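Local coordinates for protein halohydrin dehalogenase (PDB 4IY1) that probably catalyses the dehalogenation of vicinal halohydrins to epoxides and the reverse opening of epoxides by nucleophiles such as cyanide, at residues I81-W86 against S183-P188; S124-F129 against P169-A174. The protein carries 37 engineered substitutions. All coordinates share one frame; numbering follows the deposited sequence.

How the interactions relate
Following the chain from its N terminus, residues 81-86 leave strand 75-79 as an irregular loop leading to helix 94-122. The chain then enters strand 126-130, passes through helix 143-163 and returns in strand 170-175; here interaction 2 closes a loop of 39 residues. Only afterwards does 183-188 fold back onto 81-86, so that interaction 1 closes a larger loop of 96 residues with interaction 2 nested inside it. One contact belongs to the parallel sheet of the Rossmann-like core, the other joins loops that follow its strands. Their centres are about 22 Å apart and their nearest atoms about 9 Å, on opposite sides of the chain's centre.

Interaction 1: I81-W86 against S183-P188; sequences IAPVEW and SPYYYP. Engineered in segment 81-86: Ala-82 (natural residue Phe), Pro-83 (natural residue Ala), Val-84 (natural residue Pro), Trp-86 (natural residue Phe). Engineered in segment 183-188: Tyr-186 (natural residue Phe).
Ile-81 and Tyr-185 lie where two irregular loops draw nearest, their CA atoms 6.9 Å apart, and a cis peptide bond joins Tyr-185 to Tyr-186. Ile-81 has CG1 between its backbone N and carbonyl carbon (chi1 59°), and its CD1 reaches over one face of the Tyr-185 ring, 4.2 Å from the centroid, as a CH-pi contact. At the far end of that ring Tyr-185 OH rests 3.7 Å from CG of the engineered Pro-83. Were Tyr-185 an alanine, Ile-81 CD1 would probably lose the aromatic face it rests on and Pro-83 its phenolic neighbour. Both loops follow strands of the Rossmann-like sheet at their C-terminal ends, where proteins of this superfamily place their active sites. The engineered Tyr-186 donates its OH to the carbonyl O of Ala-82, itself an engineered residue, at 2.8 Å, approaching with a C=O...donor angle of 126° and a tilt of 19° from the carbonyl plane. Val-84 CG1, on another engineered residue, meets the ring edge 3.9 Å from Tyr-186 CE1, while Tyr-185 CB lies over one face. Just before it in the chain Ser-183 forms an ST turn: Tyr-185 N donates to Ser-183 OG, an oxygen also hydrogen-bonded to His-11 ND1.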
loop_
_atom_site.group_PDB
_atom_site.type_symbol
_atom_site.label_atom_id
_atom_site.label_comp_id
_atom_site.label_asym_id
_atom_site.label_seq_id
_atom_site.Cartn_x
_atom_site.Cartn_y
_atom_site.Cartn_z
ATOM N N ILE B 81 7.672 10.438 20.108
ATOM C CA ILE B 81 6.838 9.756 21.080
ATOM C C ILE B 81 5.699 10.654 21.485
ATOM O O ILE B 81 5.793 11.873 21.370
ATOM C CB ILE B 81 7.644 9.319 22.322
ATOM C CG1 ILE B 81 8.282 10.558 22.976
ATOM C CG2 ILE B 81 8.756 8.354 21.886
ATOM C CD1 ILE B 81 8.978 10.295 24.292
ATOM N N ALA B 82 4.566 10.044 21.801
ATOM C CA ALA B 82 3.485 10.764 22.432
ATOM C C ALA B 82 2.607 9.761 23.103
ATOM O O ALA B 82 2.532 8.605 22.663
ATOM C CB ALA B 82 2.692 11.557 21.407
ATOM N N PRO B 83 1.937 10.178 24.180
ATOM C CA PRO B 83 1.046 9.233 24.836
ATOM C C PRO B 83 -0.099 8.867 23.905
ATOM O O PRO B 83 -0.789 9.759 23.412
ATOM C CB PRO B 83 0.531 10.025 26.051
ATOM C CG PRO B 83 1.632 10.983 26.352
ATOM C CD PRO B 83 2.172 11.382 25.003
ATOM N N VAL B 84 -0.244 7.576 23.611
ATOM C CA VAL B 84 -1.521 7.021 23.169
ATOM C C VAL B 84 -2.393 6.626 24.360
ATOM O O VAL B 84 -1.979 5.830 25.213
ATOM C CB VAL B 84 -1.338 5.774 22.281
ATOM C CG1 VAL B 84 -0.326 4.803 22.887
ATOM C CG2 VAL B 84 -2.673 5.081 22.081
ATOM N N GLU B 85 -3.591 7.200 24.421
ATOM C CA GLU B 85 -4.651 6.701 25.291
ATOM C C GLU B 85 -5.932 6.542 24.482
ATOM O O GLU B 85 -6.464 7.523 23.954
ATOM C CB GLU B 85 -4.891 7.668 26.458
ATOM C CG GLU B 85 -3.944 7.484 27.633
ATOM C CD GLU B 85 -3.268 8.778 28.046
ATOM O OE1 GLU B 85 -2.473 8.744 29.007
ATOM O OE2 GLU B 85 -3.509 9.824 27.398
ATOM N N TRP B 86 -6.417 5.308 24.386
ATOM C CA TRP B 86 -7.549 4.977 23.516
ATOM C C TRP B 86 -8.800 5.722 23.900
ATOM O O TRP B 86 -9.084 5.897 25.084
ATOM C CB TRP B 86 -7.811 3.478 23.548
ATOM C CG TRP B 86 -6.549 2.640 23.528
ATOM C CD1 TRP B 86 -5.554 2.571 24.508
ATOM C CD2 TRP B 86 -6.123 1.696 22.487
ATOM N NE1 TRP B 86 -4.568 1.679 24.144
ATOM C CE2 TRP B 86 -4.844 1.127 22.944
ATOM C CE3 TRP B 86 -6.647 1.286 21.264
ATOM C CZ2 TRP B 86 -4.143 0.205 22.194
ATOM C CZ3 TRP B 86 -5.933 0.341 20.524
ATOM C CH2 TRP B 86 -4.721 -0.201 20.990
ATOM N N SER B 183 10.999 2.124 29.473
ATOM C CA SER B 183 10.111 3.148 28.882
ATOM C C SER B 183 8.708 2.611 28.657
ATOM O O SER B 183 8.553 1.490 28.188
ATOM C CB SER B 183 10.684 3.667 27.560
ATOM O OG SER B 183 9.740 4.472 26.875
ATOM N N PRO B 184 7.679 3.455 28.896
ATOM C CA PRO B 184 6.287 3.149 28.558
ATOM C C PRO B 184 5.980 3.279 27.057
ATOM O O PRO B 184 4.887 2.901 26.620
ATOM C CB PRO B 184 5.499 4.204 29.345
ATOM C CG PRO B 184 6.458 5.353 29.487
ATOM C CD PRO B 184 7.798 4.712 29.659
ATOM N N TYR B 185 6.921 3.859 26.301
ATOM C CA TYR B 185 6.776 4.040 24.861
ATOM C C TYR B 185 7.573 2.948 24.136
ATOM O O TYR B 185 8.782 3.104 23.948
ATOM C CB TYR B 185 7.319 5.432 24.451
ATOM C CG TYR B 185 6.708 6.596 25.216
ATOM C CD1 TYR B 185 5.444 7.088 24.886
ATOM C CD2 TYR B 185 7.392 7.200 26.273
ATOM C CE1 TYR B 185 4.864 8.114 25.608
ATOM C CE2 TYR B 185 6.832 8.261 26.981
ATOM C CZ TYR B 185 5.564 8.697 26.659
ATOM O OH TYR B 185 4.991 9.732 27.364
ATOM N N TYR B 186 6.935 1.848 23.726
ATOM C CA TYR B 186 5.484 1.622 23.840
ATOM C C TYR B 186 5.214 0.211 24.334
ATOM O O TYR B 186 4.048 -0.193 24.443
ATOM C CB TYR B 186 4.768 1.809 22.481
ATOM C CG TYR B 186 4.656 3.260 22.065
ATOM C CD1 TYR B 186 3.590 4.049 22.492
ATOM C CD2 TYR B 186 5.689 3.879 21.359
ATOM C CE1 TYR B 186 3.505 5.385 22.142
ATOM C CE2 TYR B 186 5.633 5.225 21.052
ATOM C CZ TYR B 186 4.537 5.964 21.426
ATOM O OH TYR B 186 4.491 7.296 21.093
ATOM N N TYR B 187 6.277 -0.561 24.574
ATOM C CA TYR B 187 6.099 -1.961 25.009
ATOM C C TYR B 187 7.032 -2.297 26.160
ATOM O O TYR B 187 8.019 -3.027 25.977
ATOM C CB TYR B 187 6.320 -2.937 23.838
ATOM C CG TYR B 187 5.146 -3.019 22.897
ATOM C CD1 TYR B 187 4.973 -2.074 21.879
ATOM C CD2 TYR B 187 4.144 -3.955 23.094
ATOM C CE1 TYR B 187 3.859 -2.108 21.050
ATOM C CE2 TYR B 187 3.024 -3.995 22.270
ATOM C CZ TYR B 187 2.891 -3.080 21.240
ATOM O OH TYR B 187 1.795 -3.166 20.389
ATOM N N PRO B 188 6.772 -1.692 27.339
ATOM C CA PRO B 188 7.622 -1.895 28.506
ATOM C C PRO B 188 7.671 -3.383 28.916
ATOM O O PRO B 188 6.686 -4.123 28.713
ATOM C CB PRO B 188 6.962 -1.022 29.595
ATOM C CG PRO B 188 5.572 -0.812 29.138
ATOM C CD PRO B 188 5.610 -0.838 27.632
#

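Interaction 2: S124-F129 against P169-A174; sequences SGHIIF and PVFAIA. Engineered in segment 169-174: Ala-174 (natural residue Gly).
Pro-169, the residue before strand 170-175, meets His-126 at the start of strand 126-130, laying its CD over one face of the imidazole, 4.1 Å from the ring centroid in a CH-pi contact. The ring's NE2 is hydrogen-bonded to Asp-230 OD1, which is likely to limit the ring's rotation, and Pro-169 O accepts from Ile-127 N at 3.2 Å. Val-170 pairs with Ile-127 on the same face of the sheet; its CG1, anti to the backbone N (chi1 -176°), lies 4.2 Å from Ile-127 CG2. Phe-171 works in both directions: its N donates to Ile-127 O at 2.9 Å and its O accepts from Phe-129 N at 3.0 Å, so this one residue bonds to both neighbours of Ile-128, the usual parallel pattern. On the other face of the sheet the Phe-171 ring turns its edge to Ile-128, Phe-171 CD1 standing 4.1 Å from Ile-128 CG1. Ala-172, opposite Phe-129, offers only a methyl, and its CA-H points at Phe-129 O. Phe-129 O also receives Ile-173 N at 2.8 Å, nearly in line with the carbonyl, while Ile-173 CD1 touches Ile-128 CG2 at 3.9 Å. The two strands are the ends of a beta-alpha-beta crossover whose helix, 143-163, packs on Phe-129, Val-170 and Ala-172; helix 94-122 meets Ile-127 and Phe-129. Helix 214-225 packs against Phe-171 and Ile-173 on the other face, and strands 75-79 and 236-239 flank the pair within the sheet.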
loop_
_atom_site.group_PDB
_atom_site.type_symbol
_atom_site.label_atom_id
_atom_site.label_comp_id
_atom_site.label_asym_id
_atom_site.label_seq_id
_atom_site.Cartn_x
_atom_site.Cartn_y
_atom_site.Cartn_z
ATOM N N SER B 124 25.416 15.297 1.594
ATOM C CA SER B 124 25.418 14.045 2.331
ATOM C C SER B 124 24.679 14.158 3.662
ATOM O O SER B 124 24.669 15.205 4.298
ATOM C CB SER B 124 26.850 13.517 2.518
ATOM O OG SER B 124 27.395 13.953 3.743
ATOM N N GLY B 125 24.070 13.058 4.081
ATOM C CA GLY B 125 23.287 13.030 5.303
ATOM C C GLY B 125 22.296 11.884 5.161
ATOM O O GLY B 125 22.124 11.337 4.065
ATOM N N HIS B 126 21.739 11.450 6.285
ATOM C CA HIS B 126 20.672 10.461 6.285
ATOM C C HIS B 126 19.680 10.906 7.304
ATOM O O HIS B 126 20.061 11.389 8.375
ATOM C CB HIS B 126 21.218 9.090 6.684
ATOM C CG HIS B 126 22.120 8.478 5.658
ATOM N ND1 HIS B 126 23.433 8.749 5.606
ATOM C CD2 HIS B 126 21.894 7.464 4.718
ATOM C CE1 HIS B 126 23.999 8.071 4.576
ATOM N NE2 HIS B 126 23.073 7.260 4.054
ATOM N N ILE B 127 18.397 10.754 6.977
ATOM C CA ILE B 127 17.324 11.160 7.846
ATOM C C ILE B 127 16.330 10.028 8.056
ATOM O O ILE B 127 15.926 9.355 7.098
ATOM C CB ILE B 127 16.585 12.368 7.240
ATOM C CG1 ILE B 127 17.552 13.573 7.165
ATOM C CG2 ILE B 127 15.365 12.731 8.081
ATOM C CD1 ILE B 127 16.848 14.824 6.686
ATOM N N ILE B 128 16.067 9.724 9.321
ATOM C CA ILE B 128 15.285 8.537 9.688
ATOM C C ILE B 128 14.266 8.958 10.713
ATOM O O ILE B 128 14.621 9.529 11.722
ATOM C CB ILE B 128 16.153 7.457 10.328
ATOM C CG1 ILE B 128 17.101 6.871 9.316
ATOM C CG2 ILE B 128 15.293 6.350 10.929
ATOM C CD1 ILE B 128 18.402 6.380 9.925
ATOM N N PHE B 129 12.991 8.827 10.359
ATOM C CA PHE B 129 11.898 9.045 11.284
ATOM C C PHE B 129 11.538 7.692 11.919
ATOM O O PHE B 129 11.210 6.737 11.212
ATOM C CB PHE B 129 10.672 9.560 10.519
ATOM C CG PHE B 129 10.836 10.956 9.939
ATOM C CD1 PHE B 129 9.887 11.464 9.082
ATOM C CD2 PHE B 129 11.949 11.739 10.247
ATOM C CE1 PHE B 129 10.012 12.736 8.538
ATOM C CE2 PHE B 129 12.110 12.991 9.685
ATOM C CZ PHE B 129 11.145 13.486 8.816
ATOM N N PRO B 169 19.431 10.212 1.622
ATOM C CA PRO B 169 18.343 9.228 1.725
ATOM C C PRO B 169 17.441 9.540 2.902
ATOM O O PRO B 169 17.912 10.065 3.909
ATOM C CB PRO B 169 19.089 7.905 1.974
ATOM C CG PRO B 169 20.460 8.143 1.381
ATOM C CD PRO B 169 20.746 9.568 1.789
ATOM N N VAL B 170 16.131 9.354 2.730
ATOM C CA VAL B 170 15.191 9.591 3.843
ATOM C C VAL B 170 14.325 8.320 4.050
ATOM O O VAL B 170 13.937 7.695 3.085
ATOM C CB VAL B 170 14.287 10.807 3.554
ATOM C CG1 VAL B 170 13.384 11.112 4.714
ATOM C CG2 VAL B 170 15.126 12.069 3.195
ATOM N N PHE B 171 14.109 7.918 5.302
ATOM C CA PHE B 171 13.512 6.608 5.632
ATOM C C PHE B 171 12.537 6.829 6.773
ATOM O O PHE B 171 12.791 7.682 7.632
ATOM C CB PHE B 171 14.568 5.624 6.147
ATOM C CG PHE B 171 15.653 5.337 5.181
ATOM C CD1 PHE B 171 16.919 5.825 5.392
ATOM C CD2 PHE B 171 15.412 4.527 4.063
ATOM C CE1 PHE B 171 17.948 5.528 4.516
ATOM C CE2 PHE B 171 16.424 4.262 3.162
ATOM C CZ PHE B 171 17.685 4.755 3.383
ATOM N N ALA B 172 11.480 6.014 6.844
ATOM C CA ALA B 172 10.697 5.884 8.092
ATOM C C ALA B 172 10.736 4.443 8.635
ATOM O O ALA B 172 10.694 3.485 7.868
ATOM C CB ALA B 172 9.251 6.317 7.883
ATOM N N ILE B 173 10.831 4.295 9.951
ATOM C CA ILE B 173 10.763 2.962 10.548
ATOM C C ILE B 173 9.497 2.883 11.370
ATOM O O ILE B 173 9.316 3.645 12.304
ATOM C CB ILE B 173 11.976 2.650 11.454
ATOM C CG1 ILE B 173 13.244 2.504 10.624
ATOM C CG2 ILE B 173 11.734 1.336 12.232
ATOM C CD1 ILE B 173 14.523 2.520 11.476
ATOM N N ALA B 174 8.605 1.971 10.994
ATOM C CA ALA B 174 7.276 1.938 11.568
ATOM C C ALA B 174 7.153 0.657 12.435
ATOM O O ALA B 174 6.879 -0.407 11.918
ATOM C CB ALA B 174 6.221 1.900 10.442
#